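Local atomic coordinates of glycosyltransferase (Streptomyces halstedii, PDB entry 3WAD), a protein that is a glycosyltransferase of the GT-B fold, built from two Rossmann-like domains, each with a parallel beta-sheet flanked by helices. Residues W157-D162 with M213-E218; L132-P137 with S198-T203; P179-L184 with V193-S198; L222-L227 with T403-E408. All blocks are in the same frame, centred on the assembly; numbering follows the deposited sequence.

In the fold
Contacts 1, 2 and 3 gather in the N-terminal Rossmann-like domain, and contact 4 brings the C-terminal helix 402-415 back onto it. Contacts 2 and 3 have centres about 10 Å apart, share Ser198 and meet through Tyr134 with Trp183 and Val200 with Phe195. Contact 3 is nested inside the chain loops closed by contacts 1 and 2, and these two loops cross. A salt bridge from Arg161 to Glu197 joins helix 156-168 to the loop of contact 3, while Trp157, Arg161 and Val200 pack on Leu180 to cluster the helices. Contact 4 opens after the others close, its centre about 28 Å from that of contact 3; it joins the end of the N-terminal domain's sheet to the helix near the chain's C-terminus.

Contact 1 (W157-D162 with M213-E218); sequences WGRMRD and MSFPSE
Asp162 and Arg159, about one turn apart on helix 156-168, carry this contact, meeting Glu218 and Phe215 of the loop 213-218. The carboxylate of Asp162 receives the backbone N-H of Glu218 at OD2: Glu218 N lies 3.2 Å from Asp162 OD2, and the bond is nearly straight (173°), although the donor stands well above the carboxylate plane. Two waters also donate to OD2. One, 2.6 Å from Asp162 OD2, donates to the carbonyl of Pro216 as well; the other bridges to Ser217 OG, whose further partner is Gln219 N. A single oxygen thus takes three donors, which gathers three consecutive loop residues about it. The loop itself joins strands 204-206 and 221-222, the last two of the parallel sheet of the N-terminal Rossmann-like domain, so the contact fixes an edge-strand connection to a helix outside the sheet. The side chains of Glu218 and Asp162 pass each other in opposite directions; Glu218 OE2 stays 4.5 Å from Asp162 OD2, and a third water donates to both Glu218 OE2 and Asp162 O. Further along, Arg159 lays its methylene CD over the centre of the Phe215 ring, 3.5 Å from the centroid and 9° off the normal, a CH-pi contact. CG anti to the backbone N (chi1 179°) sends the chain out to the ring, and the bend at chi3 turns the guanidinium aside: any cation-pi attraction is weak, and Arg159 NH2 bonds instead to Gln156 and the carbonyl of Glu81. Tyr348 of helix 346-355, in the C-terminal domain, meets the Phe215 ring edge-to-face.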
# COMPACT_ATOMS: atom_id res chain seq x y z
N TRP B 157 -18.66 19.63 -9.75
CA TRP B 157 -18.57 20.87 -9.00
C TRP B 157 -17.88 21.91 -9.86
O TRP B 157 -18.31 23.06 -9.87
CB TRP B 157 -17.73 20.63 -7.73
CG TRP B 157 -17.70 21.72 -6.67
CD1 TRP B 157 -16.63 22.53 -6.35
CD2 TRP B 157 -18.75 22.04 -5.72
NE1 TRP B 157 -16.97 23.35 -5.28
CE2 TRP B 157 -18.25 23.07 -4.88
CE3 TRP B 157 -20.07 21.62 -5.57
CZ2 TRP B 157 -19.01 23.63 -3.83
CZ3 TRP B 157 -20.85 22.15 -4.50
CH2 TRP B 157 -20.30 23.16 -3.65
N GLY B 158 -16.84 21.48 -10.61
CA GLY B 158 -16.11 22.46 -11.46
C GLY B 158 -16.97 22.91 -12.64
O GLY B 158 -17.02 24.12 -12.98
N ARG B 159 -17.66 21.94 -13.24
CA ARG B 159 -18.67 22.24 -14.28
C ARG B 159 -19.74 23.28 -13.83
O ARG B 159 -20.00 24.29 -14.51
CB ARG B 159 -19.34 20.93 -14.73
CG ARG B 159 -20.45 21.12 -15.80
CD ARG B 159 -21.19 19.80 -16.09
NE ARG B 159 -21.93 19.33 -14.92
CZ ARG B 159 -23.14 19.75 -14.54
NH1 ARG B 159 -23.80 20.70 -15.23
NH2 ARG B 159 -23.70 19.20 -13.45
N MET B 160 -20.33 23.09 -12.66
CA MET B 160 -21.26 24.08 -12.18
C MET B 160 -20.50 25.39 -11.84
O MET B 160 -21.05 26.49 -11.94
CB MET B 160 -21.96 23.59 -10.88
CG MET B 160 -22.71 22.26 -11.03
SD MET B 160 -24.38 22.60 -11.61
CE MET B 160 -25.22 22.48 -10.04
N ARG B 161 -19.28 25.26 -11.31
CA ARG B 161 -18.59 26.48 -10.86
C ARG B 161 -18.23 27.40 -12.07
O ARG B 161 -18.30 28.63 -11.97
CB ARG B 161 -17.31 26.15 -10.09
CG ARG B 161 -16.58 27.43 -9.67
CD ARG B 161 -17.42 28.15 -8.67
NE ARG B 161 -16.67 29.16 -7.92
CZ ARG B 161 -17.20 30.06 -7.10
NH1 ARG B 161 -18.51 30.02 -6.81
NH2 ARG B 161 -16.40 30.96 -6.47
N ASP B 162 -17.84 26.77 -13.15
CA ASP B 162 -17.54 27.53 -14.39
C ASP B 162 -18.76 28.28 -14.88
O ASP B 162 -18.64 29.50 -15.15
CB ASP B 162 -17.00 26.62 -15.45
CG ASP B 162 -15.59 26.23 -15.18
OD1 ASP B 162 -14.90 26.84 -14.28
OD2 ASP B 162 -15.18 25.26 -15.82
N MET B 213 -14.35 11.13 -21.63
CA MET B 213 -15.68 11.15 -21.05
C MET B 213 -15.82 12.31 -20.07
O MET B 213 -16.87 12.46 -19.47
CB MET B 213 -16.05 9.81 -20.35
CG MET B 213 -15.05 9.39 -19.26
SD MET B 213 -15.68 8.09 -18.10
CE MET B 213 -16.48 9.15 -17.00
N SER B 214 -14.78 13.12 -19.90
CA SER B 214 -14.85 14.22 -18.93
C SER B 214 -15.61 15.44 -19.46
O SER B 214 -15.72 15.60 -20.68
CB SER B 214 -13.48 14.64 -18.49
OG SER B 214 -12.83 13.54 -17.83
N PHE B 215 -16.12 16.28 -18.55
CA PHE B 215 -16.66 17.59 -18.95
C PHE B 215 -15.55 18.51 -19.48
O PHE B 215 -14.42 18.39 -19.02
CB PHE B 215 -17.34 18.29 -17.78
CG PHE B 215 -18.42 17.49 -17.16
CD1 PHE B 215 -19.36 16.83 -17.96
CD2 PHE B 215 -18.50 17.40 -15.75
CE1 PHE B 215 -20.39 16.08 -17.36
CE2 PHE B 215 -19.52 16.67 -15.11
CZ PHE B 215 -20.50 16.00 -15.90
N PRO B 216 -15.87 19.42 -20.46
CA PRO B 216 -14.95 20.55 -20.76
C PRO B 216 -14.75 21.39 -19.50
O PRO B 216 -15.67 21.54 -18.69
CB PRO B 216 -15.68 21.37 -21.85
CG PRO B 216 -17.13 20.93 -21.81
CD PRO B 216 -17.09 19.45 -21.31
N SER B 217 -13.53 21.85 -19.29
CA SER B 217 -13.23 22.67 -18.12
C SER B 217 -12.57 23.98 -18.60
O SER B 217 -11.86 23.99 -19.56
CB SER B 217 -12.30 21.90 -17.17
OG SER B 217 -12.02 22.65 -15.99
N GLU B 218 -12.84 25.08 -17.95
CA GLU B 218 -12.14 26.31 -18.23
C GLU B 218 -10.78 26.26 -17.52
O GLU B 218 -10.01 27.21 -17.57
CB GLU B 218 -12.96 27.50 -17.73
CG GLU B 218 -14.13 27.88 -18.67
CD GLU B 218 -14.86 29.14 -18.19
OE1 GLU B 218 -14.17 30.16 -17.96
OE2 GLU B 218 -16.12 29.11 -18.04
O HOH W 1 -14.28 22.74 -14.67
O HOH W 2 -16.33 30.67 -15.87
O HOH W 3 -16.84 24.01 -17.45

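Contact 2 (L132-P137 with S198-T203)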
# COMPACT_ATOMS: atom_id res chain seq x y z
N LEU B 132 -14.20 16.53 -2.17
CA LEU B 132 -15.24 16.85 -1.22
C LEU B 132 -14.69 17.25 0.13
O LEU B 132 -15.48 17.42 1.08
CB LEU B 132 -16.18 15.64 -1.05
CG LEU B 132 -16.95 15.27 -2.32
CD1 LEU B 132 -18.15 14.29 -2.01
CD2 LEU B 132 -17.49 16.48 -3.04
N THR B 133 -13.36 17.33 0.27
CA THR B 133 -12.79 17.54 1.61
C THR B 133 -12.15 18.97 1.80
O THR B 133 -10.92 19.12 1.71
CB THR B 133 -11.72 16.39 1.90
OG1 THR B 133 -12.37 15.10 1.74
CG2 THR B 133 -11.24 16.50 3.37
N TYR B 134 -12.96 19.95 2.13
CA TYR B 134 -12.53 21.36 2.05
C TYR B 134 -11.66 21.86 3.21
O TYR B 134 -11.25 23.03 3.23
CB TYR B 134 -13.73 22.31 1.79
CG TYR B 134 -14.04 22.39 0.29
CD1 TYR B 134 -14.86 21.44 -0.36
CD2 TYR B 134 -13.40 23.36 -0.50
CE1 TYR B 134 -15.08 21.50 -1.72
CE2 TYR B 134 -13.62 23.44 -1.84
CZ TYR B 134 -14.46 22.50 -2.46
OH TYR B 134 -14.62 22.63 -3.83
N ALA B 135 -11.36 21.01 4.17
CA ALA B 135 -10.20 21.29 5.01
C ALA B 135 -8.83 21.36 4.26
O ALA B 135 -7.94 22.19 4.59
CB ALA B 135 -10.16 20.27 6.17
N GLY B 136 -8.67 20.51 3.23
CA GLY B 136 -7.48 20.43 2.37
C GLY B 136 -6.89 21.79 1.95
O GLY B 136 -5.70 22.11 2.29
N PRO B 137 -7.68 22.59 1.18
CA PRO B 137 -7.16 23.88 0.69
C PRO B 137 -6.91 24.91 1.81
O PRO B 137 -6.04 25.70 1.62
CB PRO B 137 -8.26 24.36 -0.31
CG PRO B 137 -9.55 23.68 0.16
CD PRO B 137 -9.06 22.31 0.70
N SER B 198 -8.74 29.72 -5.93
CA SER B 198 -8.00 28.49 -5.88
C SER B 198 -8.43 27.67 -4.64
O SER B 198 -8.20 26.47 -4.60
CB SER B 198 -6.51 28.82 -5.87
OG SER B 198 -6.27 29.39 -4.61
N LEU B 199 -9.14 28.26 -3.68
CA LEU B 199 -9.69 27.49 -2.53
C LEU B 199 -10.85 26.58 -2.99
O LEU B 199 -11.16 25.56 -2.35
CB LEU B 199 -10.24 28.41 -1.41
CG LEU B 199 -9.13 29.21 -0.68
CD1 LEU B 199 -9.77 30.02 0.36
CD2 LEU B 199 -8.06 28.27 -0.05
N VAL B 200 -11.47 26.97 -4.10
CA VAL B 200 -12.62 26.24 -4.60
C VAL B 200 -12.21 25.06 -5.40
O VAL B 200 -12.78 23.96 -5.26
CB VAL B 200 -13.55 27.14 -5.49
CG1 VAL B 200 -14.58 26.24 -6.15
CG2 VAL B 200 -14.24 28.22 -4.60
N THR B 201 -11.21 25.26 -6.29
CA THR B 201 -10.87 24.21 -7.21
C THR B 201 -9.44 23.67 -7.21
O THR B 201 -9.14 22.73 -8.00
CB THR B 201 -11.28 24.60 -8.61
OG1 THR B 201 -10.75 25.89 -8.87
CG2 THR B 201 -12.92 24.58 -8.77
N GLY B 202 -8.59 24.20 -6.32
CA GLY B 202 -7.19 23.77 -6.20
C GLY B 202 -6.22 24.65 -7.02
O GLY B 202 -6.61 25.29 -8.01
N THR B 203 -4.94 24.65 -6.64
CA THR B 203 -3.87 25.18 -7.52
C THR B 203 -4.07 24.48 -8.77
O THR B 203 -3.93 25.07 -9.82
CB THR B 203 -2.41 24.75 -7.12
OG1 THR B 203 -2.24 25.02 -5.76
CG2 THR B 203 -1.32 25.52 -7.93
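With chi1 at -85°, Tyr134 sends its phenol toward the short helix 198-201; Leu199, its CG anti to the carbonyl carbon (chi1 -68°), extends a methyl branch toward Pro137. The hydroxyl of Tyr134 donates to the backbone carbonyl of Val200, with Tyr134 OH 2.7 Å from Val200 O. The donor lies in the carbonyl plane and uses a lone pair, at a C=O...donor angle of 144°. The neighbouring carbonyl of Leu199 also faces the ring edge, where Leu199 O sits 3.3 Å from Tyr134 CE2. Unlike the Val200 carbonyl, this oxygen is buried by the contact and has no hydrogen-bond partner anywhere in the model; Pro137 closes over it too, its CG 3.5 Å from Leu199 O. The apolar part of the contact is the approach of Pro137 CB to Leu199 CD2 at 3.9 Å. Trp129 meets the Tyr134 ring edge-to-face, and Leu184 of helix 179-188 touches Tyr134, Leu199 and Val200. After Thr201 the chain leaves the helix at Gly202, whose positive phi turns it toward strand 204-206. The contact therefore joins the start of helix 135-141, which follows strand 126-130, to the helix leading into strand 204-206, as befits the alternating helices and parallel strands of the N-terminal Rossmann-like domain in a GT-B glycosyltransferase.

Contact 3 (P179-L184 with V193-S198)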
# COMPACT_ATOMS: atom_id res chain seq x y z
N PRO B 179 -22.07 32.19 -2.48
CA PRO B 179 -22.03 31.39 -1.23
C PRO B 179 -20.72 30.67 -1.00
O PRO B 179 -20.36 30.44 0.13
CB PRO B 179 -23.19 30.38 -1.39
CG PRO B 179 -24.14 31.08 -2.47
CD PRO B 179 -23.17 31.78 -3.40
N LEU B 180 -20.00 30.31 -2.06
CA LEU B 180 -18.74 29.63 -1.85
C LEU B 180 -17.68 30.60 -1.24
O LEU B 180 -16.74 30.16 -0.52
CB LEU B 180 -18.23 28.98 -3.14
CG LEU B 180 -19.08 27.92 -3.84
CD1 LEU B 180 -18.22 27.06 -4.78
CD2 LEU B 180 -19.74 27.01 -2.81
N ALA B 181 -17.81 31.89 -1.57
CA ALA B 181 -16.84 32.86 -1.11
C ALA B 181 -17.17 33.16 0.31
O ALA B 181 -16.28 33.35 1.12
CB ALA B 181 -16.92 34.19 -1.97
N ASP B 182 -18.44 33.25 0.63
CA ASP B 182 -18.80 33.53 2.00
C ASP B 182 -18.38 32.32 2.87
O ASP B 182 -17.79 32.48 3.93
CB ASP B 182 -20.27 33.77 2.14
CG ASP B 182 -20.73 35.09 1.48
OD1 ASP B 182 -19.89 35.76 0.86
OD2 ASP B 182 -21.94 35.41 1.57
N TRP B 183 -18.68 31.11 2.40
CA TRP B 183 -18.31 29.89 3.14
C TRP B 183 -16.83 29.77 3.40
O TRP B 183 -16.44 29.67 4.53
CB TRP B 183 -18.81 28.64 2.44
CG TRP B 183 -18.29 27.37 3.03
CD1 TRP B 183 -18.21 26.98 4.40
CD2 TRP B 183 -17.89 26.24 2.28
NE1 TRP B 183 -17.70 25.70 4.47
CE2 TRP B 183 -17.51 25.22 3.20
CE3 TRP B 183 -17.79 25.99 0.91
CZ2 TRP B 183 -17.01 24.00 2.77
CZ3 TRP B 183 -17.32 24.77 0.49
CH2 TRP B 183 -16.97 23.77 1.42
N LEU B 184 -16.03 29.84 2.34
CA LEU B 184 -14.61 29.57 2.41
C LEU B 184 -13.77 30.72 2.99
O LEU B 184 -12.73 30.44 3.61
CB LEU B 184 -14.03 29.12 1.07
CG LEU B 184 -14.54 27.77 0.54
CD1 LEU B 184 -14.05 27.52 -0.88
CD2 LEU B 184 -14.07 26.59 1.45
N VAL B 193 -6.53 32.70 6.40
CA VAL B 193 -6.55 32.27 4.98
C VAL B 193 -7.64 33.09 4.35
O VAL B 193 -8.84 33.18 4.84
CB VAL B 193 -6.83 30.74 4.79
CG1 VAL B 193 -7.10 30.34 3.34
CG2 VAL B 193 -5.71 29.92 5.30
N ALA B 194 -7.22 33.73 3.27
CA ALA B 194 -8.09 34.68 2.55
C ALA B 194 -8.82 33.90 1.48
O ALA B 194 -8.20 33.02 0.86
CB ALA B 194 -7.21 35.79 1.89
N PHE B 195 -10.10 34.20 1.20
CA PHE B 195 -10.68 33.61 -0.04
C PHE B 195 -9.93 33.91 -1.33
O PHE B 195 -9.74 35.08 -1.66
CB PHE B 195 -12.15 33.96 -0.22
CG PHE B 195 -12.74 33.30 -1.42
CD1 PHE B 195 -13.06 31.91 -1.39
CD2 PHE B 195 -12.91 34.02 -2.64
CE1 PHE B 195 -13.57 31.26 -2.52
CE2 PHE B 195 -13.45 33.37 -3.79
CZ PHE B 195 -13.77 32.00 -3.74
N THR B 196 -9.46 32.87 -2.04
CA THR B 196 -9.09 32.99 -3.44
C THR B 196 -9.92 31.94 -4.15
O THR B 196 -10.38 30.98 -3.50
CB THR B 196 -7.64 32.56 -3.68
OG1 THR B 196 -7.36 31.34 -2.94
CG2 THR B 196 -6.65 33.66 -3.25
N GLU B 197 -10.00 32.04 -5.47
CA GLU B 197 -10.73 31.07 -6.26
C GLU B 197 -10.02 29.70 -6.21
O GLU B 197 -10.62 28.64 -6.38
CB GLU B 197 -10.92 31.57 -7.70
CG GLU B 197 -11.72 30.63 -8.64
CD GLU B 197 -13.21 30.38 -8.24
OE1 GLU B 197 -13.76 31.13 -7.40
OE2 GLU B 197 -13.85 29.43 -8.78
N SER B 198 -8.74 29.72 -5.93
CA SER B 198 -8.00 28.49 -5.88
C SER B 198 -8.43 27.67 -4.64
O SER B 198 -8.20 26.47 -4.60
CB SER B 198 -6.51 28.82 -5.87
OG SER B 198 -6.27 29.39 -4.61
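Phe195 lays one face of its ring on the backbone of helix 179-188, directly over Ala181. Ala181 CA is 3.9 Å from the ring centroid and only 11° off its normal, so this is a CH-pi contact centred on the face. The short side chain of Ala181 probably permits so close an approach to the helix backbone, and its CB, 4.0 Å from Phe195 CE2, lies over the same face. One turn further on, Leu184 comes to the edge instead: Leu184 CB lies 3.8 Å from Phe195 CD1, near the plane of the ring. Phe195 reaches this place by setting CG anti to its backbone N (chi1 -177°), which carries the ring from the loop toward the helix. No polar bond joins the two segments, and Phe195 buries far more surface here than any other residue. Around the pair, Val200 of helix 198-201 touches Phe195, Leu180 and Leu184, while Arg161 of helix 156-168 packs on Phe195 and Leu180. Nearby on the loop, the carboxylate of Glu197 reaches Arg161 and Asn165. The segments are local neighbours in a helix-loop-helix connection, in which the loop 193-198 folds back onto helix 179-188 within the helical layer of the N-terminal Rossmann-like domain.

Contact 4 (L222-L227 with T403-E408)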
# COMPACT_ATOMS: atom_id res chain seq x y z
N LEU B 222 -4.87 17.50 -14.63
CA LEU B 222 -3.91 16.45 -14.95
C LEU B 222 -4.80 15.23 -15.13
O LEU B 222 -5.78 15.06 -14.39
CB LEU B 222 -2.99 16.25 -13.76
CG LEU B 222 -2.05 17.41 -13.42
CD1 LEU B 222 -1.49 17.16 -12.03
CD2 LEU B 222 -0.94 17.34 -14.44
N SER B 223 -4.47 14.41 -16.11
CA SER B 223 -5.09 13.13 -16.25
C SER B 223 -4.11 12.05 -15.88
O SER B 223 -2.89 12.31 -15.67
CB SER B 223 -5.66 12.95 -17.65
OG SER B 223 -4.61 12.91 -18.61
N MET B 224 -4.64 10.84 -15.78
CA MET B 224 -3.95 9.75 -15.13
C MET B 224 -4.62 8.43 -15.53
O MET B 224 -5.79 8.39 -15.84
CB MET B 224 -3.91 9.98 -13.62
CG MET B 224 -3.83 8.76 -12.80
SD MET B 224 -3.89 9.18 -11.09
CE MET B 224 -5.59 9.74 -10.93
N ARG B 225 -3.80 7.40 -15.69
CA ARG B 225 -4.28 6.04 -15.86
C ARG B 225 -4.69 5.55 -14.44
O ARG B 225 -3.97 4.80 -13.77
CB ARG B 225 -3.15 5.19 -16.42
CG ARG B 225 -3.59 3.77 -16.84
CD ARG B 225 -2.50 3.02 -17.51
NE ARG B 225 -1.37 2.81 -16.57
CZ ARG B 225 -0.11 2.60 -16.92
NH1 ARG B 225 0.24 2.60 -18.21
NH2 ARG B 225 0.82 2.42 -15.98
N HIS B 226 -5.90 5.92 -14.05
CA HIS B 226 -6.43 5.68 -12.72
C HIS B 226 -6.41 4.23 -12.34
O HIS B 226 -6.98 3.39 -13.00
CB HIS B 226 -7.85 6.27 -12.60
CG HIS B 226 -8.43 6.19 -11.22
ND1 HIS B 226 -7.71 6.51 -10.08
CD2 HIS B 226 -9.66 5.79 -10.80
CE1 HIS B 226 -8.50 6.37 -9.03
NE2 HIS B 226 -9.68 5.92 -9.44
N LEU B 227 -5.74 3.94 -11.24
CA LEU B 227 -5.73 2.56 -10.74
C LEU B 227 -6.91 2.39 -9.66
O LEU B 227 -6.99 3.15 -8.69
CB LEU B 227 -4.33 2.13 -10.24
CG LEU B 227 -4.02 0.63 -10.14
CD1 LEU B 227 -2.58 0.49 -9.74
CD2 LEU B 227 -4.87 0.07 -8.93
N THR B 403 3.68 6.64 -12.00
CA THR B 403 5.04 7.20 -11.91
C THR B 403 5.17 8.56 -12.67
O THR B 403 5.54 9.55 -12.07
CB THR B 403 6.04 6.20 -12.47
OG1 THR B 403 5.86 4.97 -11.77
CG2 THR B 403 7.43 6.68 -12.20
N GLU B 404 4.73 8.63 -13.94
CA GLU B 404 4.63 9.92 -14.63
C GLU B 404 3.81 10.98 -13.85
O GLU B 404 4.08 12.19 -13.87
CB GLU B 404 3.88 9.74 -15.94
CG GLU B 404 4.56 9.04 -17.07
CD GLU B 404 3.69 9.10 -18.34
OE1 GLU B 404 3.30 10.25 -18.83
OE2 GLU B 404 3.37 7.98 -18.82
N THR B 405 2.75 10.52 -13.17
CA THR B 405 1.89 11.46 -12.43
C THR B 405 2.57 12.00 -11.18
O THR B 405 2.39 13.19 -10.81
CB THR B 405 0.53 10.79 -12.03
OG1 THR B 405 -0.13 10.34 -13.24
CG2 THR B 405 -0.27 11.78 -11.32
N VAL B 406 3.30 11.12 -10.48
CA VAL B 406 4.11 11.57 -9.37
C VAL B 406 5.07 12.65 -9.94
O VAL B 406 5.28 13.65 -9.34
CB VAL B 406 4.93 10.37 -8.76
CG1 VAL B 406 6.05 10.91 -7.81
CG2 VAL B 406 3.99 9.40 -8.04
N GLY B 407 5.59 12.44 -11.15
CA GLY B 407 6.54 13.40 -11.73
C GLY B 407 5.88 14.74 -11.95
O GLY B 407 6.47 15.73 -11.68
N GLU B 408 4.61 14.75 -12.39
CA GLU B 408 3.87 16.01 -12.46
C GLU B 408 3.61 16.62 -11.13
O GLU B 408 3.56 17.85 -10.99
CB GLU B 408 2.52 15.83 -13.16
CG GLU B 408 2.63 15.32 -14.50
CD GLU B 408 2.94 16.41 -15.52
OE1 GLU B 408 3.26 17.59 -15.16
OE2 GLU B 408 2.92 16.03 -16.72
O HOH W 4 -0.41 12.76 -14.63
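Leu222 and Glu408 meet through methyl and methylene groups: Leu222 CD2 is 4.0 Å from Glu408 CB. Leu222 holds CG anti to its carbonyl carbon (chi1 -66°) and runs on to CD2, while Glu408 bends sharply at chi2 (-82°), so that the aliphatic base of the chain and its CD pass close to the same methyl. The carboxylate is drawn along its own helix, where Glu408 OE1 forms a salt bridge with Arg411. One turn earlier on the helix, Thr405 meets Met224 at about a right angle, with Met224 CB 3.8 Å from Thr405 OG1. CG anti to the backbone N (chi1 153°) leads the methionine gradually away from the helix, and the bend at chi3 sets only its terminal methyl. Thr405 places OG1 beside its own backbone N, an orientation that lets the hydroxyl bond to the carbonyl of Ser401 one turn earlier. The same oxygen accepts from a water that also donates to the loop backbone, 2.8 Å from Thr405 OG1 and 2.7 Å from Ser223 O. The direct polar gap, Thr405 OG1 to Ser223 O, is 4.2 Å, and this water spans it. In GT-B enzymes the C-terminal helix commonly crosses back to the N-terminal domain, and helix 402-415 does so here: Thr405 touches Leu206 of strand 204-206, and Val406 packs on helix 18-27. Past Met224 the chain makes an inverse gamma turn centred on Arg225.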